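Local structure of 3-hydroxyacyl-CoA dehydrogenase (Burkholderia thailandensis, 4XGN) at residues V66-V76 with G122-A133. The protein probably catalyses the NAD-dependent oxidation of 3-hydroxyacyl-CoA to 3-oxoacyl-CoA, as a member of the short-chain dehydrogenase family with a Rossmann fold. Residues are numbered along the deposited sequence; the frame is centred on the assembly and turned at random.
Sequences VAREEDAQAAV and GTFNMIRVAAAA. With NAD (nicotinamide-adenine-dinucleotide), chain I.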
ATOM      1  N   VAL A  66       3.570  -5.219  28.972  1.00 13.91           N
ATOM      2  CA  VAL A  66       2.998  -4.112  28.222  1.00 13.75           C
ATOM      3  C   VAL A  66       1.473  -4.157  28.086  1.00 13.96           C
ATOM      4  O   VAL A  66       0.871  -3.128  27.789  1.00 14.09           O
ATOM      5  CB  VAL A  66       3.615  -3.986  26.779  1.00 13.49           C
ATOM      6  CG1 VAL A  66       5.094  -3.650  26.846  1.00 13.68           C
ATOM      7  CG2 VAL A  66       3.352  -5.224  25.957  1.00 13.08           C
ATOM      8  N   ALA A  67       0.858  -5.300  28.336  1.00 14.13           N
ATOM      9  CA  ALA A  67      -0.593  -5.405  28.325  1.00 14.50           C
ATOM     10  C   ALA A  67      -1.283  -4.883  29.569  1.00 14.87           C
ATOM     11  O   ALA A  67      -2.513  -4.802  29.582  1.00 15.41           O
ATOM     12  CB  ALA A  67      -1.050  -6.826  28.024  1.00 14.88           C
ATOM     13  N   ARG A  68      -0.534  -4.565  30.613  1.00 14.90           N
ATOM     14  CA  ARG A  68      -1.130  -4.119  31.886  1.00 15.20           C
ATOM     15  C   ARG A  68      -1.030  -2.616  32.032  1.00 15.15           C
ATOM     16  O   ARG A  68       0.105  -2.047  31.877  1.00 14.28           O
ATOM     17  CB  ARG A  68      -0.429  -4.780  33.076  1.00 16.63           C
ATOM     18  CG  ARG A  68      -0.762  -6.253  33.261  1.00 17.61           C
ATOM     19  CD  ARG A  68      -0.227  -6.896  34.568  1.00 18.74           C
ATOM     20  NE  ARG A  68       0.016  -6.069  35.811  1.00 20.62           N
ATOM     21  CZ  ARG A  68      -0.816  -5.975  36.862  1.00 21.67           C
ATOM     22  NH1 ARG A  68      -1.980  -6.567  36.868  1.00 22.00           N
ATOM     23  NH2 ARG A  68      -0.515  -5.206  37.900  1.00 23.61           N
ATOM     24  N   GLU A  69      -2.136  -1.965  32.351  1.00 15.15           N
ATOM     25  CA  GLU A  69      -2.094  -0.531  32.594  1.00 16.23           C
ATOM     26  C   GLU A  69      -1.090  -0.145  33.694  1.00 16.62           C
ATOM     27  O   GLU A  69      -0.339   0.825  33.547  1.00 16.65           O
ATOM     28  CB  GLU A  69      -3.456  -0.025  33.049  1.00 17.10           C
ATOM     29  CG  GLU A  69      -3.466   1.435  33.456  1.00 18.20           C
ATOM     30  CD  GLU A  69      -4.876   1.957  33.475  1.00 19.35           C
ATOM     31  OE1 GLU A  69      -5.541   1.704  34.481  1.00 20.71           O
ATOM     32  OE2 GLU A  69      -5.323   2.555  32.487  1.00 18.97           O
ATOM     33  N   GLU A  70      -1.114  -0.862  34.812  1.00 17.62           N
ATOM     34  CA  GLU A  70      -0.213  -0.474  35.940  1.00 18.62           C
ATOM     35  C   GLU A  70       1.261  -0.572  35.570  1.00 17.79           C
ATOM     36  O   GLU A  70       2.055   0.243  36.050  1.00 17.98           O
ATOM     37  CB  GLU A  70      -0.516  -1.233  37.242  1.00 20.48           C
ATOM     38  CG  GLU A  70      -1.843  -0.785  37.884  1.00 22.51           C
ATOM     39  CD  GLU A  70      -3.076  -1.403  37.229  1.00 24.31           C
ATOM     40  OE1 GLU A  70      -2.905  -2.216  36.268  1.00 25.14           O
ATOM     41  OE2 GLU A  70      -4.239  -1.118  37.718  1.00 27.26           O
ATOM     42  N   ASP A  71       1.607  -1.541  34.712  1.00 16.66           N
ATOM     43  CA  ASP A  71       2.981  -1.717  34.285  1.00 16.38           C
ATOM     44  C   ASP A  71       3.423  -0.606  33.356  1.00 15.77           C
ATOM     45  O   ASP A  71       4.555  -0.111  33.462  1.00 15.53           O
ATOM     46  CB  ASP A  71       3.184  -3.070  33.648  1.00 16.45           C
ATOM     47  CG  ASP A  71       3.079  -4.227  34.661  1.00 17.39           C
ATOM     48  OD1 ASP A  71       2.687  -3.982  35.838  1.00 19.42           O
ATOM     49  OD2 ASP A  71       3.381  -5.387  34.322  1.00 17.36           O
ATOM     50  N   ALA A  72       2.552  -0.250  32.418  1.00 14.82           N
ATOM     51  CA  ALA A  72       2.837   0.905  31.556  1.00 14.83           C
ATOM     52  C   ALA A  72       3.083   2.132  32.400  1.00 15.50           C
ATOM     53  O   ALA A  72       4.035   2.900  32.150  1.00 15.15           O
ATOM     54  CB  ALA A  72       1.696   1.153  30.524  1.00 14.44           C
ATOM     55  N   GLN A  73       2.216   2.348  33.381  1.00 15.92           N
ATOM     56  CA  GLN A  73       2.331   3.531  34.251  1.00 16.87           C
ATOM     57  C   GLN A  73       3.637   3.545  35.012  1.00 16.74           C
ATOM     58  O   GLN A  73       4.300   4.578  35.088  1.00 16.75           O
ATOM     59  CB  GLN A  73       1.132   3.644  35.200  1.00 18.01           C
ATOM     60  CG  GLN A  73      -0.174   3.959  34.476  1.00 18.79           C
ATOM     61  CD  GLN A  73      -1.415   3.817  35.344  1.00 20.32           C
ATOM     62  OE1 GLN A  73      -1.462   3.041  36.323  1.00 21.64           O
ATOM     63  NE2 GLN A  73      -2.450   4.535  34.968  1.00 21.33           N
ATOM     64  N   ALA A  74       4.030   2.399  35.556  1.00 16.63           N
ATOM     65  CA  ALA A  74       5.303   2.304  36.280  1.00 16.82           C
ATOM     66  C   ALA A  74       6.492   2.575  35.386  1.00 16.56           C
ATOM     67  O   ALA A  74       7.401   3.320  35.798  1.00 16.99           O
ATOM     68  CB  ALA A  74       5.430   0.926  36.955  1.00 17.10           C
ATOM     69  N   ALA A  75       6.439   2.077  34.141  1.00 15.82           N
ATOM     70  CA  ALA A  75       7.570   2.194  33.244  1.00 15.55           C
ATOM     71  C   ALA A  75       7.699   3.645  32.835  1.00 15.83           C
ATOM     72  O   ALA A  75       8.803   4.193  32.853  1.00 15.72           O
ATOM     73  CB  ALA A  75       7.435   1.284  32.019  1.00 15.11           C
ATOM     74  N   VAL A  76       6.570   4.285  32.517  1.00 15.72           N
ATOM     75  CA  VAL A  76       6.612   5.721  32.186  1.00 16.16           C
ATOM     76  C   VAL A  76       7.041   6.590  33.371  1.00 16.88           C
ATOM     77  O   VAL A  76       7.787   7.571  33.158  1.00 17.03           O
ATOM     78  CB  VAL A  76       5.294   6.197  31.531  1.00 16.13           C
ATOM     79  CG1 VAL A  76       5.267   7.702  31.298  1.00 16.69           C
ATOM     80  CG2 VAL A  76       5.112   5.441  30.258  1.00 15.77           C
ATOM     81  N   GLY A 122      -0.842  -4.138  23.668  1.00 10.24           N
ATOM     82  CA  GLY A 122       0.336  -3.789  24.461  1.00 10.42           C
ATOM     83  C   GLY A 122       1.065  -2.585  23.916  1.00 10.40           C
ATOM     84  O   GLY A 122       1.453  -1.697  24.687  1.00 10.79           O
ATOM     85  N   THR A 123       1.265  -2.548  22.599  1.00 10.12           N
ATOM     86  CA  THR A 123       1.921  -1.377  21.990  1.00 10.17           C
ATOM     87  C   THR A 123       1.068  -0.105  22.185  1.00 10.20           C
ATOM     88  O   THR A 123       1.601   0.938  22.572  1.00 10.45           O
ATOM     89  CB  THR A 123       2.279  -1.641  20.526  1.00  9.90           C
ATOM     90  OG1 THR A 123       3.460  -2.467  20.499  1.00 10.09           O
ATOM     91  CG2 THR A 123       2.567  -0.322  19.751  1.00  9.84           C
ATOM     92  N   PHE A 124      -0.235  -0.196  21.971  1.00  9.98           N
ATOM     93  CA  PHE A 124      -1.092   0.952  22.203  1.00 10.22           C
ATOM     94  C   PHE A 124      -1.090   1.416  23.672  1.00 10.61           C
ATOM     95  O   PHE A 124      -1.072   2.618  23.930  1.00 10.77           O
ATOM     96  CB  PHE A 124      -2.545   0.726  21.766  1.00 10.13           C
ATOM     97  CG  PHE A 124      -3.379   1.971  21.896  1.00 10.34           C
ATOM     98  CD1 PHE A 124      -3.218   2.999  20.980  1.00 10.24           C
ATOM     99  CD2 PHE A 124      -4.235   2.166  22.982  1.00 10.55           C
ATOM    100  CE1 PHE A 124      -3.926   4.169  21.101  1.00 10.47           C
ATOM    101  CE2 PHE A 124      -4.970   3.321  23.102  1.00 10.88           C
ATOM    102  CZ  PHE A 124      -4.830   4.339  22.138  1.00 10.82           C
ATOM    103  N   ASN A 125      -1.075   0.472  24.595  1.00 10.67           N
ATOM    104  CA  ASN A 125      -1.091   0.790  26.016  1.00 11.17           C
ATOM    105  C   ASN A 125       0.133   1.632  26.377  1.00 11.45           C
ATOM    106  O   ASN A 125       0.032   2.649  27.093  1.00 11.80           O
ATOM    107  CB  ASN A 125      -1.126  -0.504  26.839  1.00 11.35           C
ATOM    108  CG  ASN A 125      -1.281  -0.277  28.317  1.00 11.82           C
ATOM    109  OD1 ASN A 125      -1.968   0.641  28.763  1.00 12.23           O
ATOM    110  ND2 ASN A 125      -0.629  -1.111  29.100  1.00 12.06           N
ATOM    111  N   MET A 126       1.281   1.236  25.839  1.00 11.41           N
ATOM    112  CA  MET A 126       2.499   1.960  26.127  1.00 11.78           C
ATOM    113  C   MET A 126       2.426   3.320  25.453  1.00 11.77           C
ATOM    114  O   MET A 126       2.798   4.308  26.055  1.00 12.02           O
ATOM    115  CB  MET A 126       3.701   1.193  25.635  1.00 11.84           C
ATOM    116  CG  MET A 126       3.927  -0.105  26.374  1.00 12.17           C
ATOM    117  SD  MET A 126       4.133  -0.053  28.170  1.00 13.11           S
ATOM    118  CE  MET A 126       5.455   1.091  28.408  1.00 13.49           C
ATOM    119  N   ILE A 127       1.935   3.388  24.220  1.00 11.36           N
ATOM    120  CA  ILE A 127       1.842   4.682  23.522  1.00 11.59           C
ATOM    121  C   ILE A 127       0.977   5.686  24.278  1.00 12.01           C
ATOM    122  O   ILE A 127       1.381   6.824  24.460  1.00 12.34           O
ATOM    123  CB  ILE A 127       1.315   4.498  22.073  1.00 11.20           C
ATOM    124  CG1 ILE A 127       2.366   3.770  21.190  1.00 10.92           C
ATOM    125  CG2 ILE A 127       0.835   5.813  21.454  1.00 11.31           C
ATOM    126  CD1 ILE A 127       1.861   3.374  19.822  1.00 10.62           C
ATOM    127  N   ARG A 128      -0.185   5.271  24.745  1.00 12.03           N
ATOM    128  CA  ARG A 128      -1.113   6.227  25.298  1.00 12.50           C
ATOM    129  C   ARG A 128      -0.553   6.814  26.601  1.00 13.01           C
ATOM    130  O   ARG A 128      -0.718   8.003  26.853  1.00 13.46           O
ATOM    131  CB  ARG A 128      -2.486   5.561  25.484  1.00 12.69           C
ATOM    132  CG  ARG A 128      -2.566   4.572  26.634  1.00 12.85           C
ATOM    133  CD  ARG A 128      -3.780   3.648  26.626  1.00 12.88           C
ATOM    134  NE  ARG A 128      -3.619   2.857  27.838  1.00 13.08           N
ATOM    135  CZ  ARG A 128      -4.038   3.226  29.055  1.00 13.63           C
ATOM    136  NH1 ARG A 128      -4.877   4.238  29.234  1.00 13.92           N
ATOM    137  NH2 ARG A 128      -3.632   2.534  30.112  1.00 14.00           N
ATOM    138  N   VAL A 129       0.127   5.980  27.390  1.00 12.99           N
ATOM    139  CA  VAL A 129       0.656   6.410  28.657  1.00 13.70           C
ATOM    140  C   VAL A 129       1.909   7.277  28.460  1.00 13.80           C
ATOM    141  O   VAL A 129       2.064   8.373  29.083  1.00 14.39           O
ATOM    142  CB  VAL A 129       0.900   5.210  29.607  1.00 13.73           C
ATOM    143  CG1 VAL A 129       1.472   5.693  30.937  1.00 14.34           C
ATOM    144  CG2 VAL A 129      -0.404   4.446  29.882  1.00 13.74           C
ATOM    145  N   ALA A 130       2.826   6.793  27.616  1.00 13.39           N
ATOM    146  CA  ALA A 130       3.994   7.588  27.257  1.00 13.53           C
ATOM    147  C   ALA A 130       3.646   8.919  26.572  1.00 13.77           C
ATOM    148  O   ALA A 130       4.269   9.937  26.869  1.00 14.08           O
ATOM    149  CB  ALA A 130       4.957   6.788  26.406  1.00 13.24           C
ATOM    150  N   ALA A 131       2.644   8.919  25.689  1.00 13.43           N
ATOM    151  CA  ALA A 131       2.229  10.137  25.018  1.00 13.94           C
ATOM    152  C   ALA A 131       1.663  11.168  25.997  1.00 14.75           C
ATOM    153  O   ALA A 131       1.931  12.359  25.872  1.00 14.90           O
ATOM    154  CB  ALA A 131       1.205   9.809  23.927  1.00 13.60           C
ATOM    155  N   ALA A 132       0.879  10.702  26.954  1.00 15.16           N
ATOM    156  CA  ALA A 132       0.320  11.607  27.944  1.00 16.20           C
ATOM    157  C   ALA A 132       1.481  12.280  28.718  1.00 16.88           C
ATOM    158  O   ALA A 132       1.417  13.473  29.001  1.00 18.02           O
ATOM    159  CB  ALA A 132      -0.579  10.872  28.887  1.00 16.24           C
ATOM    160  N   ALA A 133       2.534  11.524  29.015  1.00 17.05           N
ATOM    161  CA  ALA A 133       3.682  12.083  29.744  1.00 17.73           C
ATOM    162  C   ALA A 133       4.492  13.030  28.871  1.00 18.05           C
ATOM    163  O   ALA A 133       4.936  14.103  29.333  1.00 18.20           O
ATOM    164  CB  ALA A 133       4.559  10.969  30.306  1.00 17.83           C
TER
HETATM  165  PA  NAD I 300      13.096 -10.999  21.302  1.00 13.16           P
HETATM  166  O1A NAD I 300      12.292 -12.201  21.650  1.00 13.48           O
HETATM  167  O2A NAD I 300      14.587 -11.136  21.303  1.00 13.99           O
HETATM  168  O5B NAD I 300      12.701  -9.755  22.233  1.00 13.10           O
HETATM  169  C5B NAD I 300      11.358  -9.495  22.580  1.00 12.72           C
HETATM  170  C4B NAD I 300      11.311  -8.966  24.024  1.00 12.82           C
HETATM  171  O4B NAD I 300      10.005  -8.780  24.226  1.00 12.80           O
HETATM  172  C3B NAD I 300      11.762 -10.044  25.044  1.00 13.17           C
HETATM  173  O3B NAD I 300      12.828  -9.659  25.848  1.00 13.23           O
HETATM  174  C2B NAD I 300      10.420 -10.291  25.757  1.00 13.10           C
HETATM  175  O2B NAD I 300      10.643 -10.832  27.110  1.00 13.51           O
HETATM  176  C1B NAD I 300       9.734  -9.154  25.670  1.00 12.81           C
HETATM  177  N9A NAD I 300       8.323  -9.338  25.805  1.00 12.49           N
HETATM  178  C8A NAD I 300       7.513 -10.312  25.281  1.00 12.52           C
HETATM  179  N7A NAD I 300       6.228 -10.138  25.733  1.00 12.14           N
HETATM  180  C5A NAD I 300       6.285  -9.053  26.492  1.00 12.29           C
HETATM  181  C6A NAD I 300       5.300  -8.400  27.187  1.00 12.24           C
HETATM  182  N6A NAD I 300       3.926  -8.753  27.337  1.00 12.13           N
HETATM  183  N1A NAD I 300       5.620  -7.299  27.886  1.00 12.40           N
HETATM  184  C2A NAD I 300       6.902  -6.820  27.919  1.00 12.62           C
HETATM  185  N3A NAD I 300       7.884  -7.454  27.214  1.00 12.60           N
HETATM  186  C4A NAD I 300       7.542  -8.571  26.537  1.00 12.38           C
HETATM  187  O3  NAD I 300      12.576 -10.716  19.808  1.00 12.94           O
HETATM  188  PN  NAD I 300      12.983  -9.429  18.895  1.00 13.10           P
HETATM  189  O1N NAD I 300      13.431  -9.999  17.590  1.00 12.94           O
HETATM  190  O2N NAD I 300      13.965  -8.459  19.532  1.00 13.35           O
HETATM  191  O5D NAD I 300      11.553  -8.699  18.680  1.00 12.82           O
HETATM  192  C5D NAD I 300      11.386  -7.290  18.820  1.00 12.65           C
HETATM  193  C4D NAD I 300      10.246  -6.770  18.031  1.00 12.31           C
HETATM  194  O4D NAD I 300      10.604  -6.925  16.721  1.00 12.52           O
HETATM  195  C3D NAD I 300       8.953  -7.599  18.233  1.00 12.36           C
HETATM  196  O3D NAD I 300       7.844  -6.811  18.205  1.00 12.37           O
HETATM  197  C2D NAD I 300       9.041  -8.530  16.991  1.00 12.26           C
HETATM  198  O2D NAD I 300       7.702  -9.127  16.673  1.00 11.95           O
HETATM  199  C1D NAD I 300       9.470  -7.735  16.034  1.00 12.11           C
HETATM  200  N1N NAD I 300      10.090  -8.319  14.849  1.00 12.18           N
HETATM  201  C2N NAD I 300      11.156  -9.186  14.902  1.00 12.54           C
HETATM  202  C3N NAD I 300      11.725  -9.725  13.755  1.00 12.79           C
HETATM  203  C7N NAD I 300      12.854 -10.711  13.776  1.00 13.35           C
HETATM  204  O7N NAD I 300      13.130 -11.308  12.762  1.00 13.64           O
HETATM  205  N7N NAD I 300      13.617 -10.911  14.956  1.00 13.60           N
HETATM  206  C4N NAD I 300      11.191  -9.338  12.507  1.00 12.57           C
HETATM  207  C5N NAD I 300      10.152  -8.445  12.450  1.00 12.26           C
HETATM  208  C6N NAD I 300       9.608  -7.932  13.608  1.00 11.98           C
HETATM  209  O   HOH W   1      -5.093   5.352  31.909  1.00 17.69           O
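Helix 69-82 and the loop before it pack on helix 109-135 on one face of the Rossmann sheet, a polar network of N125, R128 and E69 running along one flank and apolar packing of V66, M126, A72 and V76 beside it; the axes of 69-76 and 122-133 approach to 9.2 Å and cross at -41°. N125 makes the polar link: its ND2 donates to V66 O (2.8 Å, 174°), which lies in the amide plane although the donor stands above the carbonyl plane, and weakly to R68 O, the N-cap carbonyl. With CG anti to the backbone N, the amide reaches across to the loop. Its flip state is set because OD1 accepts from R128 NE and NH2, both in the guanidinium plane, while ND2 donates to V66 O. R128 NH2 also forms a salt bridge with E69 OE2 (2.9 Å), its N-H directed at the anti lone pair, the carboxylate and guanidinium planes 36° apart, and a water joins OE2 to NH1. V66 N, meanwhile, donates to N1A of the NAD adenine (3.1 Å); V66 is thus bonded through N to the adenine and through O to N125, consistent with N125 steadying the adenine-binding loop. M126, bent at chi2 and chi3, lays SD against A72 CB (3.6 Å) and CG against V66 CG1. Beyond it V76 packs CG2 on V129 CG1 (3.7 Å) and CG1 tightly on A133 CB (3.5 Å). M126 and V76 also touch L17 of strand 15-19, A130 meets L88 of strand 85-90, and a second subunit packs on F124 and R128.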